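Local coordinates for diaminopimelate decarboxylase (Helicobacter pylori, PDB 2QGH), which catalyses the pyridoxal-5'-phosphate-dependent decarboxylation of meso-diaminopimelate to L-lysine, the last step of bacterial lysine biosynthesis, at residues Leu210-Ser220 with Glu254-Ile265. Residues are numbered along the deposited sequence; the frame is centred on the assembly and turned at random.
Sequences LLDLEPIIEAS and ETIKLYDYAQGI
Ile256 presses its side chain into the turn that precedes helix 213-232, with CG1 3.4 Å from Leu211 O and CD1 3.6 Å from Leu213 N. The same CD1 meets Ile216 CD1 tip to tip. Leu213, its CG anti to the backbone N (chi1 177°), spreads two branches over the start of helix 258-268: CD1 comes in the plane of the Tyr261 ring, at its edge, 3.9 Å from Tyr261 CD1, and CD2 rests on the backbone of Asp260. Ile216 crosses the Tyr261 side chain at about a right angle, CG2 3.8 Å from Tyr261 CE1. One turn beyond Leu213, Ile217 CD1 lies 3.5 Å from Gly264 CA, where the absence of a side chain admits it.

In the second shell, Asp212 caps its helix, OD2 taking the Glu214 N-H from above the carboxylate plane, and Ile265 CD1 lies over one face of the Tyr261 ring, displaced toward its rim. A water donates to Leu210 O and accepts from Ile256 N at 3.1 Å, bridging the two loops. The axes of segments 213-220 and 258-265 are inclined by 23° and come within 9.8 Å, as neighbouring outer helices of an alanine racemase-like TIM barrel. With no direct hydrogen bond between the segments, their association rests on van der Waals contact, side chain to side chain and side chain to backbone, plus that water.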
loop_
_atom_site.group_PDB
_atom_site.type_symbol
_atom_site.label_atom_id
_atom_site.label_comp_id
_atom_site.label_asym_id
_atom_site.label_seq_id
_atom_site.Cartn_x
_atom_site.Cartn_y
_atom_site.Cartn_z
ATOM N N LEU A 210 -19.235 -6.543 6.252
ATOM C CA LEU A 210 -20.659 -6.686 5.964
ATOM C C LEU A 210 -21.514 -6.265 7.155
ATOM O O LEU A 210 -21.282 -6.707 8.279
ATOM C CB LEU A 210 -20.977 -8.138 5.600
ATOM C CG LEU A 210 -20.137 -8.768 4.489
ATOM C CD1 LEU A 210 -20.706 -10.130 4.141
ATOM C CD2 LEU A 210 -20.139 -7.871 3.265
ATOM N N LEU A 211 -22.502 -5.411 6.904
ATOM C CA LEU A 211 -23.385 -4.944 7.966
ATOM C C LEU A 211 -24.777 -5.566 7.852
ATOM O O LEU A 211 -25.569 -5.502 8.795
ATOM C CB LEU A 211 -23.504 -3.418 7.940
ATOM C CG LEU A 211 -22.313 -2.532 8.339
ATOM C CD1 LEU A 211 -21.805 -2.899 9.725
ATOM C CD2 LEU A 211 -21.217 -2.672 7.319
ATOM N N ASP A 212 -25.078 -6.163 6.703
ATOM C CA ASP A 212 -26.380 -6.792 6.512
ATOM C C ASP A 212 -26.244 -8.319 6.562
ATOM O O ASP A 212 -25.484 -8.912 5.795
ATOM C CB ASP A 212 -26.988 -6.355 5.176
ATOM C CG ASP A 212 -28.417 -6.850 4.994
ATOM O OD1 ASP A 212 -28.979 -6.667 3.894
ATOM O OD2 ASP A 212 -28.984 -7.421 5.954
ATOM N N LEU A 213 -26.989 -8.948 7.469
ATOM C CA LEU A 213 -26.946 -10.400 7.640
ATOM C C LEU A 213 -27.728 -11.207 6.603
ATOM O O LEU A 213 -27.586 -12.420 6.541
ATOM C CB LEU A 213 -27.443 -10.769 9.043
ATOM C CG LEU A 213 -27.546 -12.259 9.390
ATOM C CD1 LEU A 213 -26.159 -12.878 9.381
ATOM C CD2 LEU A 213 -28.195 -12.433 10.753
ATOM N N GLU A 214 -28.548 -10.549 5.790
ATOM C CA GLU A 214 -29.330 -11.271 4.783
ATOM C C GLU A 214 -28.493 -11.933 3.699
ATOM O O GLU A 214 -28.705 -13.104 3.382
ATOM C CB GLU A 214 -30.375 -10.360 4.128
ATOM C CG GLU A 214 -31.547 -10.013 5.032
ATOM C CD GLU A 214 -32.714 -9.383 4.282
ATOM O OE1 GLU A 214 -33.678 -8.945 4.949
ATOM O OE2 GLU A 214 -32.676 -9.325 3.031
ATOM N N PRO A 215 -27.531 -11.201 3.111
ATOM C CA PRO A 215 -26.713 -11.818 2.062
ATOM C C PRO A 215 -25.962 -13.059 2.549
ATOM O O PRO A 215 -25.836 -14.043 1.824
ATOM C CB PRO A 215 -25.777 -10.686 1.647
ATOM C CG PRO A 215 -26.599 -9.473 1.885
ATOM C CD PRO A 215 -27.215 -9.771 3.236
ATOM N N ILE A 216 -25.476 -13.010 3.783
ATOM C CA ILE A 216 -24.742 -14.129 4.361
ATOM C C ILE A 216 -25.667 -15.342 4.477
ATOM O O ILE A 216 -25.333 -16.444 4.018
ATOM C CB ILE A 216 -24.184 -13.749 5.751
ATOM C CG1 ILE A 216 -23.276 -12.523 5.611
ATOM C CG2 ILE A 216 -23.404 -14.913 6.352
ATOM C CD1 ILE A 216 -22.846 -11.912 6.927
ATOM N N ILE A 217 -26.838 -15.127 5.072
ATOM C CA ILE A 217 -27.825 -16.187 5.240
ATOM C C ILE A 217 -28.249 -16.774 3.895
ATOM O O ILE A 217 -28.324 -17.996 3.740
ATOM C CB ILE A 217 -29.063 -15.666 5.983
ATOM C CG1 ILE A 217 -28.645 -15.166 7.361
ATOM C CG2 ILE A 217 -30.110 -16.769 6.105
ATOM C CD1 ILE A 217 -27.857 -16.195 8.160
ATOM N N GLU A 218 -28.513 -15.909 2.919
ATOM C CA GLU A 218 -28.907 -16.382 1.601
ATOM C C GLU A 218 -27.810 -17.281 1.040
ATOM O O GLU A 218 -28.088 -18.300 0.418
ATOM C CB GLU A 218 -29.147 -15.210 0.655
ATOM C CG GLU A 218 -29.604 -15.633 -0.733
ATOM C CD GLU A 218 -29.744 -14.460 -1.694
ATOM O OE1 GLU A 218 -29.999 -14.696 -2.898
ATOM O OE2 GLU A 218 -29.600 -13.303 -1.244
ATOM N N ALA A 219 -26.557 -16.909 1.275
ATOM C CA ALA A 219 -25.433 -17.701 0.788
ATOM C C ALA A 219 -25.373 -19.046 1.515
ATOM O O ALA A 219 -25.114 -20.079 0.905
ATOM C CB ALA A 219 -24.130 -16.934 0.984
ATOM N N SER A 220 -25.622 -19.030 2.819
ATOM C CA SER A 220 -25.604 -20.254 3.610
ATOM C C SER A 220 -26.646 -21.259 3.122
ATOM O O SER A 220 -26.374 -22.454 3.023
ATOM C CB SER A 220 -25.858 -19.933 5.085
ATOM O OG SER A 220 -24.840 -19.095 5.608
ATOM N N GLU A 254 -24.795 -0.037 13.308
ATOM C CA GLU A 254 -25.210 -1.240 14.030
ATOM C C GLU A 254 -24.478 -2.436 13.445
ATOM O O GLU A 254 -24.379 -2.577 12.227
ATOM C CB GLU A 254 -26.718 -1.454 13.903
ATOM C CG GLU A 254 -27.539 -0.216 14.202
ATOM C CD GLU A 254 -29.031 -0.480 14.178
ATOM O OE1 GLU A 254 -29.525 -1.038 13.175
ATOM O OE2 GLU A 254 -29.713 -0.122 15.162
ATOM N N THR A 255 -23.982 -3.303 14.317
ATOM C CA THR A 255 -23.243 -4.476 13.879
ATOM C C THR A 255 -24.047 -5.774 13.938
ATOM O O THR A 255 -24.894 -5.954 14.813
ATOM C CB THR A 255 -21.974 -4.662 14.730
ATOM O OG1 THR A 255 -21.176 -3.478 14.661
ATOM C CG2 THR A 255 -21.157 -5.833 14.219
ATOM N N ILE A 256 -23.766 -6.675 12.998
ATOM C CA ILE A 256 -24.425 -7.974 12.952
ATOM C C ILE A 256 -24.078 -8.717 14.237
ATOM O O ILE A 256 -22.909 -9.013 14.489
ATOM C CB ILE A 256 -23.919 -8.820 11.765
ATOM C CG1 ILE A 256 -24.371 -8.199 10.440
ATOM C CG2 ILE A 256 -24.422 -10.252 11.895
ATOM C CD1 ILE A 256 -23.857 -8.934 9.215
ATOM N N LYS A 257 -25.088 -9.008 15.054
ATOM C CA LYS A 257 -24.869 -9.730 16.306
ATOM C C LYS A 257 -24.476 -11.181 16.019
ATOM O O LYS A 257 -24.938 -11.776 15.046
ATOM C CB LYS A 257 -26.140 -9.716 17.155
ATOM C CG LYS A 257 -26.670 -8.335 17.477
ATOM C CD LYS A 257 -27.898 -8.415 18.370
ATOM C CE LYS A 257 -28.305 -7.036 18.866
ATOM N NZ LYS A 257 -27.208 -6.366 19.633
ATOM N N LEU A 258 -23.628 -11.750 16.868
ATOM C CA LEU A 258 -23.190 -13.129 16.688
ATOM C C LEU A 258 -24.326 -14.114 16.938
ATOM O O LEU A 258 -24.397 -15.161 16.294
ATOM C CB LEU A 258 -22.024 -13.446 17.629
ATOM C CG LEU A 258 -20.686 -13.824 16.985
ATOM C CD1 LEU A 258 -20.861 -15.066 16.141
ATOM C CD2 LEU A 258 -20.177 -12.684 16.125
ATOM N N TYR A 259 -25.209 -13.782 17.873
ATOM C CA TYR A 259 -26.341 -14.649 18.193
ATOM C C TYR A 259 -27.243 -14.829 16.976
ATOM O O TYR A 259 -27.706 -15.931 16.694
ATOM C CB TYR A 259 -27.140 -14.072 19.375
ATOM C CG TYR A 259 -28.437 -14.803 19.672
ATOM C CD1 TYR A 259 -29.617 -14.469 19.006
ATOM C CD2 TYR A 259 -28.480 -15.844 20.600
ATOM C CE1 TYR A 259 -30.809 -15.154 19.256
ATOM C CE2 TYR A 259 -29.662 -16.536 20.857
ATOM C CZ TYR A 259 -30.824 -16.186 20.179
ATOM O OH TYR A 259 -31.994 -16.869 20.412
ATOM N N ASP A 260 -27.483 -13.741 16.257
ATOM C CA ASP A 260 -28.319 -13.783 15.066
ATOM C C ASP A 260 -27.571 -14.471 13.925
ATOM O O ASP A 260 -28.159 -15.228 13.152
ATOM C CB ASP A 260 -28.713 -12.356 14.671
ATOM C CG ASP A 260 -29.480 -11.641 15.775
ATOM O OD1 ASP A 260 -29.505 -10.389 15.790
ATOM O OD2 ASP A 260 -30.066 -12.335 16.635
ATOM N N TYR A 261 -26.269 -14.204 13.831
ATOM C CA TYR A 261 -25.412 -14.792 12.800
ATOM C C TYR A 261 -25.436 -16.314 12.914
ATOM O O TYR A 261 -25.709 -17.027 11.937
ATOM C CB TYR A 261 -23.979 -14.288 12.986
ATOM C CG TYR A 261 -22.924 -14.860 12.049
ATOM C CD1 TYR A 261 -22.918 -14.550 10.687
ATOM C CD2 TYR A 261 -21.859 -15.615 12.555
ATOM C CE1 TYR A 261 -21.867 -14.963 9.856
ATOM C CE2 TYR A 261 -20.809 -16.030 11.740
ATOM C CZ TYR A 261 -20.813 -15.695 10.391
ATOM O OH TYR A 261 -19.731 -16.052 9.605
ATOM N N ALA A 262 -25.144 -16.797 14.118
ATOM C CA ALA A 262 -25.111 -18.225 14.393
ATOM C C ALA A 262 -26.495 -18.842 14.202
ATOM O O ALA A 262 -26.627 -19.899 13.581
ATOM C CB ALA A 262 -24.612 -18.472 15.818
ATOM N N GLN A 263 -27.523 -18.179 14.730
ATOM C CA GLN A 263 -28.882 -18.691 14.598
ATOM C C GLN A 263 -29.208 -18.864 13.118
ATOM O O GLN A 263 -29.735 -19.898 12.704
ATOM C CB GLN A 263 -29.898 -17.741 15.260
ATOM C CG GLN A 263 -31.166 -18.459 15.744
ATOM C CD GLN A 263 -32.183 -17.534 16.395
ATOM O OE1 GLN A 263 -32.899 -16.808 15.709
ATOM N NE2 GLN A 263 -32.243 -17.551 17.727
ATOM N N GLY A 264 -28.870 -17.854 12.323
ATOM C CA GLY A 264 -29.143 -17.914 10.899
ATOM C C GLY A 264 -28.475 -19.087 10.205
ATOM O O GLY A 264 -29.115 -19.813 9.437
ATOM N N ILE A 265 -27.187 -19.279 10.478
ATOM C CA ILE A 265 -26.428 -20.356 9.859
ATOM C C ILE A 265 -26.893 -21.731 10.327
ATOM O O ILE A 265 -26.868 -22.690 9.560
ATOM C CB ILE A 265 -24.912 -20.172 10.117
ATOM C CG1 ILE A 265 -24.425 -18.913 9.382
ATOM C CG2 ILE A 265 -24.136 -21.389 9.633
ATOM C CD1 ILE A 265 -23.012 -18.478 9.728
HETATM O O HOH W 1 -21.401 -6.201 10.974
#